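Local coordinates for protein putative phosphosugar isomerases (Salmonella typhimurium LT2, PDB 3FKJ) that probably binds phosphorylated sugar derivatives and may act as a sugar isomerase, at residues 39-44 with 88-93; 46-51 with 103-108; 143-148 with 321-326; 173-178 with 306-311; 219-224 with 271-276. All blocks are in the same frame, centred on the assembly; numbering follows the deposited sequence.

Contact 1 of 5, residues 39-44 with 88-93; sequences NIERVW and GKNSVV
The axes of the short parallel strands 42-44 and 91-93 come within 4.7 Å, with their directions 15° apart, and R42, V43 and W44 pair with S91, V92 and V93. V92 N bonds to R42 O, and V92 O receives W44 N at 2.8 Å. Just before the strands, N90 O takes E41 N at 2.8 Å.

N90 covers the loop that leads in. Its CG stands beside the backbone N (chi1 -63°), which turns the side chain toward N39. There OD1 accepts N39 N at 3.0 Å, with the donor well above the carbonyl plane. The N39 and N90 side chains run alongside each other in the same direction, their amide planes 25° apart. N39 ND2 then reaches along its own segment to E41 OE2, at 3.0 Å.

V43 and V92 point to one face of the sheet. Next to them V92 CG2 packs on I40 CG1 at 3.7 Å, under helices 22-35 and 155-170. R42, S91, W44 and V93 share the other face. The indole presents its benzo edge to S91: CZ3 is 3.2 Å from S91 OG. That oxygen accepts G88 N. R42 bends off and bonds through NH1 to L69 O of the second subunit.

Neighbouring parallel strands with helices on their faces are typical of the alpha/beta/alpha sandwich of the SIS domain.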
# COMPACT_ATOMS: atom_id res chain seq x y z
N ASN A 39 -26.43 1.30 8.86
CA ASN A 39 -25.23 1.56 9.65
C ASN A 39 -24.06 1.81 8.72
O ASN A 39 -24.08 1.37 7.58
CB ASN A 39 -24.88 0.36 10.54
CG ASN A 39 -26.03 -0.09 11.38
OD1 ASN A 39 -26.86 0.72 11.81
ND2 ASN A 39 -26.11 -1.39 11.63
N ILE A 40 -23.05 2.53 9.22
CA ILE A 40 -21.76 2.58 8.56
C ILE A 40 -20.78 1.83 9.40
O ILE A 40 -20.14 2.39 10.30
CB ILE A 40 -21.25 4.02 8.26
CG1 ILE A 40 -22.27 4.81 7.41
CG2 ILE A 40 -19.89 3.94 7.48
CD1 ILE A 40 -21.91 6.28 7.17
N GLU A 41 -20.61 0.55 9.09
CA GLU A 41 -19.70 -0.33 9.83
C GLU A 41 -18.34 -0.49 9.15
O GLU A 41 -17.34 -0.77 9.81
CB GLU A 41 -20.34 -1.70 10.02
CG GLU A 41 -21.47 -1.70 11.03
CD GLU A 41 -22.34 -2.93 10.92
OE1 GLU A 41 -21.84 -4.02 10.63
OE2 GLU A 41 -23.55 -2.78 11.10
N ARG A 42 -18.33 -0.34 7.82
CA ARG A 42 -17.13 -0.50 7.00
C ARG A 42 -17.18 0.54 5.90
O ARG A 42 -18.25 0.83 5.36
CB ARG A 42 -17.07 -1.88 6.38
CG ARG A 42 -17.24 -3.01 7.35
CD ARG A 42 -16.93 -4.33 6.68
NE ARG A 42 -15.48 -4.49 6.43
CZ ARG A 42 -14.64 -5.24 7.16
NH1 ARG A 42 -15.08 -5.93 8.21
NH2 ARG A 42 -13.36 -5.30 6.82
N VAL A 43 -16.01 1.09 5.59
CA VAL A 43 -15.80 1.94 4.42
C VAL A 43 -14.74 1.28 3.53
O VAL A 43 -13.76 0.69 4.04
CB VAL A 43 -15.30 3.36 4.86
CG1 VAL A 43 -15.17 4.29 3.67
CG2 VAL A 43 -16.26 3.94 5.86
N TRP A 44 -14.97 1.34 2.21
CA TRP A 44 -13.92 1.14 1.23
C TRP A 44 -13.73 2.38 0.40
O TRP A 44 -14.69 2.97 -0.11
CB TRP A 44 -14.22 -0.02 0.28
CG TRP A 44 -13.95 -1.36 0.84
CD1 TRP A 44 -12.78 -2.07 0.75
CD2 TRP A 44 -14.84 -2.14 1.61
NE1 TRP A 44 -12.90 -3.25 1.41
CE2 TRP A 44 -14.16 -3.35 1.92
CE3 TRP A 44 -16.14 -1.95 2.08
CZ2 TRP A 44 -14.76 -4.37 2.68
CZ3 TRP A 44 -16.75 -2.98 2.80
CH2 TRP A 44 -16.04 -4.17 3.11
N GLY A 88 -21.22 -5.35 2.23
CA GLY A 88 -22.65 -5.55 2.29
C GLY A 88 -23.46 -4.34 2.73
O GLY A 88 -23.03 -3.20 2.56
N LYS A 89 -24.62 -4.63 3.31
CA LYS A 89 -25.67 -3.66 3.62
C LYS A 89 -25.21 -2.46 4.38
O LYS A 89 -25.68 -1.36 4.11
CB LYS A 89 -26.74 -4.32 4.48
CG LYS A 89 -27.94 -4.88 3.75
CD LYS A 89 -28.79 -5.75 4.70
CE LYS A 89 -28.85 -5.20 6.15
NZ LYS A 89 -29.96 -5.78 6.97
N ASN A 90 -24.32 -2.69 5.35
CA ASN A 90 -23.78 -1.64 6.24
C ASN A 90 -22.36 -1.18 5.90
O ASN A 90 -21.61 -0.68 6.75
CB ASN A 90 -23.87 -2.14 7.68
CG ASN A 90 -25.32 -2.39 8.12
OD1 ASN A 90 -26.20 -1.53 7.95
ND2 ASN A 90 -25.57 -3.57 8.65
N SER A 91 -22.00 -1.34 4.63
CA SER A 91 -20.77 -0.81 4.05
C SER A 91 -21.07 0.44 3.24
O SER A 91 -22.15 0.60 2.71
CB SER A 91 -20.11 -1.83 3.11
OG SER A 91 -19.85 -3.08 3.74
N VAL A 92 -20.07 1.31 3.16
CA VAL A 92 -20.05 2.46 2.27
C VAL A 92 -18.81 2.32 1.38
O VAL A 92 -17.70 2.03 1.85
CB VAL A 92 -20.03 3.80 3.04
CG1 VAL A 92 -19.82 4.97 2.08
CG2 VAL A 92 -21.34 3.94 3.89
N VAL A 93 -19.02 2.45 0.09
CA VAL A 93 -17.93 2.34 -0.88
C VAL A 93 -17.83 3.70 -1.57
O VAL A 93 -18.80 4.22 -2.13
CB VAL A 93 -18.12 1.18 -1.89
CG1 VAL A 93 -16.93 1.13 -2.89
CG2 VAL A 93 -18.30 -0.16 -1.15

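Contact 2 of 5, residues 46-51 with 103-108; sequences VGCGGS and AETVAA
V46 and C48 face helix 103-115 where strand 42-47 of the SIS domain runs into a glycine-rich turn. In this alpha/beta fold helix 103-115 lies between parallel strands 91-97 and 118-123 in the chain, and it starts close to the end of strand 42-47. G49 is the N-cap of the next short helix.

Apolar packing forms the base. V46 CG1 meets A108 CB at 3.9 Å, and L95 touches both side chains. Further along the chain, C48 SG rests on the aliphatic part of E104, 3.6 Å from CG. The bend of E104 at chi2 (-97°) carries the carboxylate away from C48 to the second subunit. There E104 OE2 forms a salt bridge to R279 and a hydrogen bond to H252, both of the second subunit. C48 also packs on that H252.

Polar contact is indirect, since no hydrogen bond joins the two segments. T105 OG1 lies beside its own backbone N (chi1 -56°), which turns it to the glycine-rich turn, and it bonds to S76 OG. It comes within 3.7 Å of C48 SG. A water accepts C48 N at 3.1 Å; its link to T105 OG1 is doubtful, being too short at 2.5 Å.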
# COMPACT_ATOMS: atom_id res chain seq x y z
N VAL A 46 -12.17 3.13 -3.11
CA VAL A 46 -11.93 2.36 -4.29
C VAL A 46 -11.70 3.26 -5.52
O VAL A 46 -12.45 4.16 -5.83
CB VAL A 46 -13.05 1.30 -4.52
CG1 VAL A 46 -12.67 0.30 -5.65
CG2 VAL A 46 -13.35 0.52 -3.20
N GLY A 47 -10.61 2.98 -6.21
CA GLY A 47 -10.29 3.70 -7.42
C GLY A 47 -9.00 3.21 -8.01
O GLY A 47 -8.42 2.25 -7.52
N CYS A 48 -8.55 3.90 -9.07
CA CYS A 48 -7.32 3.56 -9.78
C CYS A 48 -6.36 4.74 -9.83
O CYS A 48 -6.78 5.85 -10.08
CB CYS A 48 -7.62 3.15 -11.23
SG CYS A 48 -8.68 1.71 -11.38
N GLY A 49 -5.08 4.45 -9.61
CA GLY A 49 -4.01 5.42 -9.71
C GLY A 49 -4.23 6.61 -8.81
O GLY A 49 -4.36 6.46 -7.59
N GLY A 50 -4.23 7.78 -9.41
CA GLY A 50 -4.50 9.02 -8.69
C GLY A 50 -5.86 9.05 -8.01
O GLY A 50 -6.04 9.74 -7.02
N SER A 51 -6.81 8.30 -8.54
CA SER A 51 -8.13 8.22 -7.96
C SER A 51 -8.26 7.24 -6.79
O SER A 51 -9.30 7.17 -6.16
CB SER A 51 -9.18 7.97 -9.06
OG SER A 51 -9.41 9.17 -9.81
N ALA A 103 -13.60 1.99 -16.70
CA ALA A 103 -14.49 0.83 -16.70
C ALA A 103 -14.43 0.04 -15.40
O ALA A 103 -15.47 -0.37 -14.87
CB ALA A 103 -14.19 -0.10 -17.92
N GLU A 104 -13.23 -0.16 -14.85
CA GLU A 104 -13.12 -0.98 -13.64
C GLU A 104 -13.65 -0.28 -12.38
O GLU A 104 -14.12 -0.95 -11.47
CB GLU A 104 -11.69 -1.52 -13.41
CG GLU A 104 -10.59 -0.49 -13.41
CD GLU A 104 -9.89 -0.37 -14.73
OE1 GLU A 104 -10.55 0.08 -15.67
OE2 GLU A 104 -8.67 -0.69 -14.83
N THR A 105 -13.59 1.06 -12.34
CA THR A 105 -14.15 1.83 -11.23
C THR A 105 -15.67 1.85 -11.34
O THR A 105 -16.34 1.84 -10.32
CB THR A 105 -13.56 3.27 -11.16
OG1 THR A 105 -12.12 3.17 -11.07
CG2 THR A 105 -14.11 4.07 -9.92
N VAL A 106 -16.20 1.86 -12.57
CA VAL A 106 -17.67 1.79 -12.79
C VAL A 106 -18.18 0.41 -12.34
O VAL A 106 -19.19 0.33 -11.66
CB VAL A 106 -18.07 2.12 -14.27
CG1 VAL A 106 -19.52 1.79 -14.57
CG2 VAL A 106 -17.82 3.59 -14.58
N ALA A 107 -17.46 -0.65 -12.70
CA ALA A 107 -17.78 -2.04 -12.30
C ALA A 107 -17.66 -2.27 -10.81
O ALA A 107 -18.46 -3.01 -10.23
CB ALA A 107 -16.89 -3.06 -13.06
N ALA A 108 -16.68 -1.62 -10.18
CA ALA A 108 -16.57 -1.59 -8.71
C ALA A 108 -17.83 -1.01 -8.01
O ALA A 108 -18.35 -1.58 -7.03
CB ALA A 108 -15.34 -0.82 -8.30
O HOH W 1 -10.82 5.25 -10.78

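Contact 3 of 5, residues 143-148 with 321-326; sequences ARYPET and LDVYNL
Y145 carries this contact, packing against the side of helix 313-331 that carries D322, V323 and L326. Its CG is anti to the backbone N (chi1 -174°), which sends the ring across to the helix. Near the root of the side chain, Y145 CB and CG both lie 3.7 Å from D322 CB. Ring and carboxylate planes are 26° apart, but the carboxylate makes no bond to the tyrosine. One ortho carbon, Y145 CD2, is 3.6 Å from L326 CD2. Y145 CD2 also comes to 3.5 Å from D322 O. At the far end V323 CG2 is 3.4 Å from Y145 OH. That hydroxyl bonds to Q198 NE2, so its polar partner lies at the start of helix 198-208.

P146 follows through a cis peptide. Its CB sits over the centre of the Y145 ring, 4.2 Å above the plane, and V323 N lies by the opposite face, offset toward the rim. P146 CD adds a looser touch on L326 CD2.

E147 closes the turn: its N bonds to R144 O at 2.9 Å. The cis proline in third place and the closing bond make R144-E147 a type VI beta turn. Stacking of an aromatic ring on the cis proline after it is typical of that motif, which here joins the loop after strand 136-139 to helix 313-331.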
# COMPACT_ATOMS: atom_id res chain seq x y z
N ALA A 143 -8.45 22.05 -11.56
CA ALA A 143 -7.82 22.77 -12.67
C ALA A 143 -6.37 22.32 -12.84
O ALA A 143 -5.75 21.85 -11.89
CB ALA A 143 -7.87 24.26 -12.45
N ARG A 144 -5.84 22.53 -14.04
CA ARG A 144 -4.45 22.32 -14.36
C ARG A 144 -3.57 23.51 -14.00
O ARG A 144 -3.64 24.57 -14.63
CB ARG A 144 -4.34 22.01 -15.84
CG ARG A 144 -2.95 21.73 -16.32
CD ARG A 144 -3.01 21.35 -17.79
NE ARG A 144 -3.68 20.06 -17.93
CZ ARG A 144 -4.35 19.67 -19.00
NH1 ARG A 144 -4.46 20.46 -20.08
NH2 ARG A 144 -4.92 18.47 -19.00
N TYR A 145 -2.71 23.31 -12.99
CA TYR A 145 -1.74 24.30 -12.53
C TYR A 145 -1.05 24.86 -13.79
O TYR A 145 -0.63 24.08 -14.66
CB TYR A 145 -0.73 23.69 -11.53
CG TYR A 145 0.21 24.72 -10.93
CD1 TYR A 145 -0.22 25.58 -9.90
CD2 TYR A 145 1.49 24.89 -11.44
CE1 TYR A 145 0.63 26.58 -9.38
CE2 TYR A 145 2.34 25.90 -10.94
CZ TYR A 145 1.91 26.73 -9.91
OH TYR A 145 2.78 27.69 -9.42
N PRO A 146 -0.89 26.19 -13.89
CA PRO A 146 -1.07 27.27 -12.91
C PRO A 146 -2.52 27.81 -12.72
O PRO A 146 -2.74 28.73 -11.89
CB PRO A 146 -0.15 28.34 -13.48
CG PRO A 146 -0.23 28.16 -14.93
CD PRO A 146 -0.42 26.71 -15.18
N GLU A 147 -3.47 27.23 -13.43
CA GLU A 147 -4.87 27.48 -13.15
C GLU A 147 -5.17 26.81 -11.82
O GLU A 147 -4.59 25.81 -11.48
CB GLU A 147 -5.79 26.97 -14.26
CG GLU A 147 -5.29 27.32 -15.67
CD GLU A 147 -6.37 27.88 -16.58
OE1 GLU A 147 -7.45 27.26 -16.70
OE2 GLU A 147 -6.14 28.95 -17.20
N THR A 148 -6.03 27.41 -11.02
CA THR A 148 -6.33 26.87 -9.71
C THR A 148 -7.85 26.96 -9.46
O THR A 148 -8.58 27.62 -10.19
CB THR A 148 -5.54 27.63 -8.63
OG1 THR A 148 -5.84 29.01 -8.72
CG2 THR A 148 -4.05 27.46 -8.81
N LEU A 321 3.53 20.28 -4.85
CA LEU A 321 4.18 19.52 -5.92
C LEU A 321 3.81 20.00 -7.32
O LEU A 321 4.63 19.88 -8.23
CB LEU A 321 3.89 17.99 -5.78
CG LEU A 321 4.73 17.22 -4.75
CD1 LEU A 321 4.14 15.84 -4.46
CD2 LEU A 321 6.19 17.12 -5.20
N ASP A 322 2.61 20.55 -7.50
CA ASP A 322 2.20 21.12 -8.81
C ASP A 322 3.24 22.08 -9.32
O ASP A 322 3.50 22.14 -10.52
CB ASP A 322 0.85 21.84 -8.73
CG ASP A 322 -0.36 20.89 -8.80
OD1 ASP A 322 -0.21 19.74 -9.23
OD2 ASP A 322 -1.48 21.31 -8.44
N VAL A 323 3.87 22.80 -8.39
CA VAL A 323 4.85 23.84 -8.73
C VAL A 323 6.14 23.16 -9.20
O VAL A 323 6.65 23.48 -10.26
CB VAL A 323 5.12 24.85 -7.55
CG1 VAL A 323 6.14 25.95 -7.97
CG2 VAL A 323 3.79 25.44 -7.03
N TYR A 324 6.63 22.19 -8.43
CA TYR A 324 7.83 21.48 -8.82
C TYR A 324 7.63 20.72 -10.12
O TYR A 324 8.51 20.71 -10.96
CB TYR A 324 8.27 20.52 -7.73
CG TYR A 324 8.78 21.19 -6.50
CD1 TYR A 324 7.91 21.61 -5.50
CD2 TYR A 324 10.14 21.42 -6.32
CE1 TYR A 324 8.37 22.24 -4.36
CE2 TYR A 324 10.61 22.04 -5.19
CZ TYR A 324 9.72 22.45 -4.20
OH TYR A 324 10.18 23.08 -3.05
N ASN A 325 6.46 20.09 -10.28
CA ASN A 325 6.11 19.33 -11.48
C ASN A 325 6.10 20.12 -12.78
O ASN A 325 6.55 19.61 -13.82
CB ASN A 325 4.79 18.60 -11.34
CG ASN A 325 4.77 17.63 -10.20
OD1 ASN A 325 5.82 17.28 -9.67
ND2 ASN A 325 3.59 17.20 -9.79
N LEU A 326 5.57 21.34 -12.73
CA LEU A 326 5.61 22.23 -13.90
C LEU A 326 7.05 22.68 -14.17
O LEU A 326 7.52 22.65 -15.31
CB LEU A 326 4.70 23.45 -13.68
CG LEU A 326 4.27 24.28 -14.89
CD1 LEU A 326 3.46 23.42 -15.85
CD2 LEU A 326 3.48 25.48 -14.44

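Contact 4 of 5, residues 173-178 with 306-311; sequences YAQYDE and TDVGEY
The Y173 ring reaches V308 and Y311 with its hydroxyl end, while Q175 N lies over the centre of one face, 3.8 Å above the plane. The ring points at the other segment because CG is anti to the backbone N (chi1 -180°). Its OH is 3.6 Å from V308 CG1, and the Y173 and V308 side chains overlap head to tail. Y173 OH also comes to 4.2 Å from Y311 CE2. Both tyrosine rings meet F61 of helix 56-65 edge-to-face, and Y311 OH bonds to E65 of the same helix.

V308 CG1 is the common point of the contact. It also touches Q175, at 3.7 Å from CG, in a chain that is bent at chi2.

Both segments lead into helices. Y173-Y176 is a type I beta turn with Q175 as N-cap of helix 176-184. Residues 306-311 belong to the loop after strand 290-295, an outermost strand of the second parallel alpha/beta sheet, and 309-311 form a 3-10 segment ahead of helix 313-331. The contact thus joins the start of one helix to the run-up of another, far along the chain.

At the outer edge the E178 and D307 side chains meet roughly perpendicular. E178 CG is 3.8 Å from D307 OD2, and E178 OE2 is 4.3 Å from D307 OD2. S305 OG bonds to E178 OE2 and also to the backbone N of D307 and of V308.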
# COMPACT_ATOMS: atom_id res chain seq x y z
N TYR A 173 -16.34 13.29 17.22
CA TYR A 173 -14.97 13.71 17.06
C TYR A 173 -14.80 15.04 17.73
O TYR A 173 -15.35 16.03 17.28
CB TYR A 173 -14.62 13.83 15.58
CG TYR A 173 -13.20 14.26 15.33
CD1 TYR A 173 -12.12 13.59 15.94
CD2 TYR A 173 -12.92 15.31 14.46
CE1 TYR A 173 -10.78 13.97 15.70
CE2 TYR A 173 -11.59 15.70 14.20
CZ TYR A 173 -10.53 15.01 14.82
OH TYR A 173 -9.24 15.39 14.58
N ALA A 174 -14.02 15.03 18.82
CA ALA A 174 -13.83 16.22 19.66
C ALA A 174 -13.23 17.37 18.91
O ALA A 174 -13.56 18.50 19.19
CB ALA A 174 -12.96 15.89 20.88
N GLN A 175 -12.35 17.10 17.95
CA GLN A 175 -11.74 18.16 17.13
C GLN A 175 -12.47 18.54 15.85
O GLN A 175 -11.90 19.20 14.96
CB GLN A 175 -10.28 17.81 16.81
CG GLN A 175 -9.35 18.07 17.98
CD GLN A 175 -9.45 17.01 19.02
OE1 GLN A 175 -9.36 15.84 18.71
NE2 GLN A 175 -9.62 17.41 20.28
N TYR A 176 -13.74 18.16 15.72
CA TYR A 176 -14.52 18.52 14.51
C TYR A 176 -14.42 19.98 14.10
O TYR A 176 -14.13 20.32 12.93
CB TYR A 176 -15.99 18.15 14.73
CG TYR A 176 -16.92 18.34 13.55
CD1 TYR A 176 -17.12 17.33 12.64
CD2 TYR A 176 -17.62 19.54 13.37
CE1 TYR A 176 -18.00 17.49 11.57
CE2 TYR A 176 -18.50 19.70 12.30
CZ TYR A 176 -18.69 18.66 11.42
OH TYR A 176 -19.51 18.79 10.36
N ASP A 177 -14.70 20.86 15.06
CA ASP A 177 -14.69 22.28 14.81
C ASP A 177 -13.28 22.72 14.44
O ASP A 177 -13.11 23.56 13.55
CB ASP A 177 -15.18 23.06 16.06
CG ASP A 177 -16.70 22.97 16.28
OD1 ASP A 177 -17.46 22.53 15.38
OD2 ASP A 177 -17.14 23.36 17.38
N GLU A 178 -12.28 22.16 15.10
CA GLU A 178 -10.88 22.51 14.82
C GLU A 178 -10.47 22.17 13.38
O GLU A 178 -9.74 22.92 12.74
CB GLU A 178 -9.91 21.82 15.80
CG GLU A 178 -9.19 22.76 16.73
CD GLU A 178 -8.34 23.81 16.01
OE1 GLU A 178 -8.71 25.00 16.04
OE2 GLU A 178 -7.29 23.44 15.41
N THR A 306 -2.39 23.81 15.25
CA THR A 306 -1.37 23.17 16.07
C THR A 306 -1.89 21.81 16.59
O THR A 306 -1.10 21.03 17.12
CB THR A 306 -0.97 24.08 17.24
OG1 THR A 306 -2.14 24.41 18.00
CG2 THR A 306 -0.31 25.38 16.71
N ASP A 307 -3.19 21.54 16.42
CA ASP A 307 -3.84 20.31 16.92
C ASP A 307 -3.87 19.19 15.89
O ASP A 307 -3.44 18.08 16.17
CB ASP A 307 -5.30 20.58 17.34
CG ASP A 307 -5.43 21.50 18.57
OD1 ASP A 307 -4.44 22.18 18.93
OD2 ASP A 307 -6.53 21.55 19.16
N VAL A 308 -4.46 19.48 14.73
CA VAL A 308 -4.87 18.44 13.76
C VAL A 308 -4.32 18.67 12.35
O VAL A 308 -4.75 18.02 11.39
CB VAL A 308 -6.42 18.32 13.68
CG1 VAL A 308 -6.99 18.10 15.11
CG2 VAL A 308 -7.06 19.55 13.01
N GLY A 309 -3.35 19.57 12.25
CA GLY A 309 -2.73 19.91 10.97
C GLY A 309 -1.92 18.78 10.34
O GLY A 309 -1.62 18.84 9.18
N GLU A 310 -1.57 17.77 11.12
CA GLU A 310 -0.91 16.57 10.59
C GLU A 310 -1.77 15.97 9.50
O GLU A 310 -1.25 15.54 8.49
CB GLU A 310 -0.66 15.56 11.71
CG GLU A 310 -0.18 14.19 11.25
CD GLU A 310 -0.15 13.18 12.37
OE1 GLU A 310 0.26 13.56 13.49
OE2 GLU A 310 -0.52 12.02 12.14
N TYR A 311 -3.10 15.97 9.70
CA TYR A 311 -4.01 15.33 8.74
C TYR A 311 -4.10 16.01 7.36
O TYR A 311 -4.63 15.42 6.43
CB TYR A 311 -5.40 15.13 9.35
CG TYR A 311 -5.41 14.16 10.53
CD1 TYR A 311 -4.88 12.89 10.40
CD2 TYR A 311 -5.90 14.52 11.77
CE1 TYR A 311 -4.83 12.03 11.44
CE2 TYR A 311 -5.87 13.63 12.83
CZ TYR A 311 -5.32 12.39 12.66
OH TYR A 311 -5.26 11.45 13.68

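Contact 5 of 5, residues 219-224 with 271-276; sequences SGPSFG and GRTRPL
G220 and T273 bring the two segments nearest, with CA atoms 5.6 Å apart. Each segment is a tight bend running into a helix. G220 has a positive phi (47°) before the short 3-10 piece 221-222 and helix 223-238. G271 to R274 is a type I beta turn, closed by R274 N to G271 O, and helix 274-286 follows.

One side-chain hydrogen bond crosses the gap: T273 OG1 donates to S219 OG at 2.8 Å. Both hydroxyls stand between their own backbone N and carbonyl carbon. That rotamer (chi1 72° in T273, 65° in S219) points each hydroxyl across the gap. S219 OG has a second partner in D277 OD1.

These are the loops after strands 213-218 and 263-268, which are neighbours in a parallel sheet. In such alpha/beta folds the carboxyl ends of adjacent strands commonly line a binding site, though no ligand marks one here. E78 of the second subunit reaches in and bonds to G220 N.

T273 CG2 packs against the glycine, 3.8 Å from G220 CA. T273 OG1 also lies 3.9 Å from P221 CD, while L276 CB approaches S219 OG from the first turn of helix 274-286 at 4.2 Å.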
# COMPACT_ATOMS: atom_id res chain seq x y z
N SER A 219 5.85 9.43 4.93
CA SER A 219 5.27 8.57 5.95
C SER A 219 3.97 9.14 6.40
O SER A 219 3.65 10.27 6.07
CB SER A 219 6.21 8.45 7.16
OG SER A 219 6.35 9.71 7.81
N GLY A 220 3.25 8.39 7.22
CA GLY A 220 2.00 8.90 7.79
C GLY A 220 1.07 9.56 6.81
O GLY A 220 0.70 8.94 5.81
N PRO A 221 0.69 10.83 7.05
CA PRO A 221 -0.34 11.44 6.22
C PRO A 221 0.16 11.78 4.80
O PRO A 221 -0.65 12.02 3.91
CB PRO A 221 -0.65 12.76 6.97
CG PRO A 221 0.64 13.11 7.56
CD PRO A 221 1.21 11.80 8.04
N SER A 222 1.48 11.86 4.63
CA SER A 222 2.08 12.22 3.35
C SER A 222 2.43 11.05 2.41
O SER A 222 2.91 11.28 1.29
CB SER A 222 3.37 13.02 3.59
OG SER A 222 3.18 14.18 4.36
N PHE A 223 2.24 9.80 2.86
CA PHE A 223 2.67 8.68 2.09
C PHE A 223 1.88 8.53 0.77
O PHE A 223 2.46 8.23 -0.27
CB PHE A 223 2.68 7.39 2.90
CG PHE A 223 3.12 6.22 2.08
CD1 PHE A 223 4.42 6.15 1.63
CD2 PHE A 223 2.23 5.27 1.67
CE1 PHE A 223 4.84 5.13 0.83
CE2 PHE A 223 2.66 4.22 0.88
CZ PHE A 223 3.97 4.15 0.47
N GLY A 224 0.59 8.83 0.80
CA GLY A 224 -0.21 8.79 -0.43
C GLY A 224 0.33 9.74 -1.48
O GLY A 224 0.43 9.40 -2.65
N GLY A 271 3.82 16.50 12.78
CA GLY A 271 3.15 15.60 13.65
C GLY A 271 3.88 14.30 13.86
O GLY A 271 5.11 14.23 13.80
N ARG A 272 3.11 13.25 14.10
CA ARG A 272 3.63 12.04 14.78
C ARG A 272 4.70 11.21 14.04
O ARG A 272 5.60 10.65 14.70
CB ARG A 272 2.49 11.14 15.22
CG ARG A 272 1.69 11.77 16.37
CD ARG A 272 0.35 11.08 16.54
NE ARG A 272 -0.54 11.25 15.39
CZ ARG A 272 -1.70 10.62 15.22
NH1 ARG A 272 -2.14 9.77 16.11
NH2 ARG A 272 -2.45 10.83 14.15
N THR A 273 4.63 11.17 12.71
CA THR A 273 5.56 10.35 11.91
C THR A 273 6.81 11.12 11.48
O THR A 273 7.75 10.54 10.92
CB THR A 273 4.83 9.66 10.71
OG1 THR A 273 4.51 10.64 9.71
CG2 THR A 273 3.54 8.98 11.21
N ARG A 274 6.89 12.40 11.81
CA ARG A 274 8.07 13.20 11.48
C ARG A 274 9.41 12.56 11.84
O ARG A 274 10.36 12.62 11.04
CB ARG A 274 7.96 14.56 12.14
CG ARG A 274 8.94 15.59 11.64
CD ARG A 274 8.54 16.93 12.18
NE ARG A 274 9.49 17.94 11.76
CZ ARG A 274 9.49 18.57 10.58
NH1 ARG A 274 8.56 18.33 9.67
NH2 ARG A 274 10.45 19.45 10.32
N PRO A 275 9.53 11.98 13.04
CA PRO A 275 10.81 11.32 13.35
C PRO A 275 11.23 10.20 12.38
O PRO A 275 12.43 9.94 12.22
CB PRO A 275 10.57 10.76 14.77
CG PRO A 275 9.51 11.68 15.33
CD PRO A 275 8.59 11.90 14.18
N LEU A 276 10.25 9.55 11.76
CA LEU A 276 10.53 8.59 10.70
C LEU A 276 11.25 9.27 9.55
O LEU A 276 12.28 8.76 9.07
CB LEU A 276 9.26 7.90 10.19
CG LEU A 276 8.76 6.73 11.01
CD1 LEU A 276 8.24 7.21 12.36
CD2 LEU A 276 7.67 5.96 10.22

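In the fold
Contacts 1 and 2 share strand 42-47 and touch directly, V93 CG1 to V46 CG2 at 3.6 Å. Contacts 4 and 5 also meet: R272 NH2 makes a salt bridge to E310 OE2 at 3.0 Å. Contact 3 stands apart, with nearest atoms about 7 Å from contact 5 and about 12 Å from contact 2. Contacts 2 and 5 look alike although their centres are 26 Å apart. G49 and G220 have similar backbone angles, each opens a short helical piece, and each backbone N bonds to a glutamate of the second subunit, E249 and E78. This is consistent with sugar-phosphate sites near the dimer interface, as in SIS relatives.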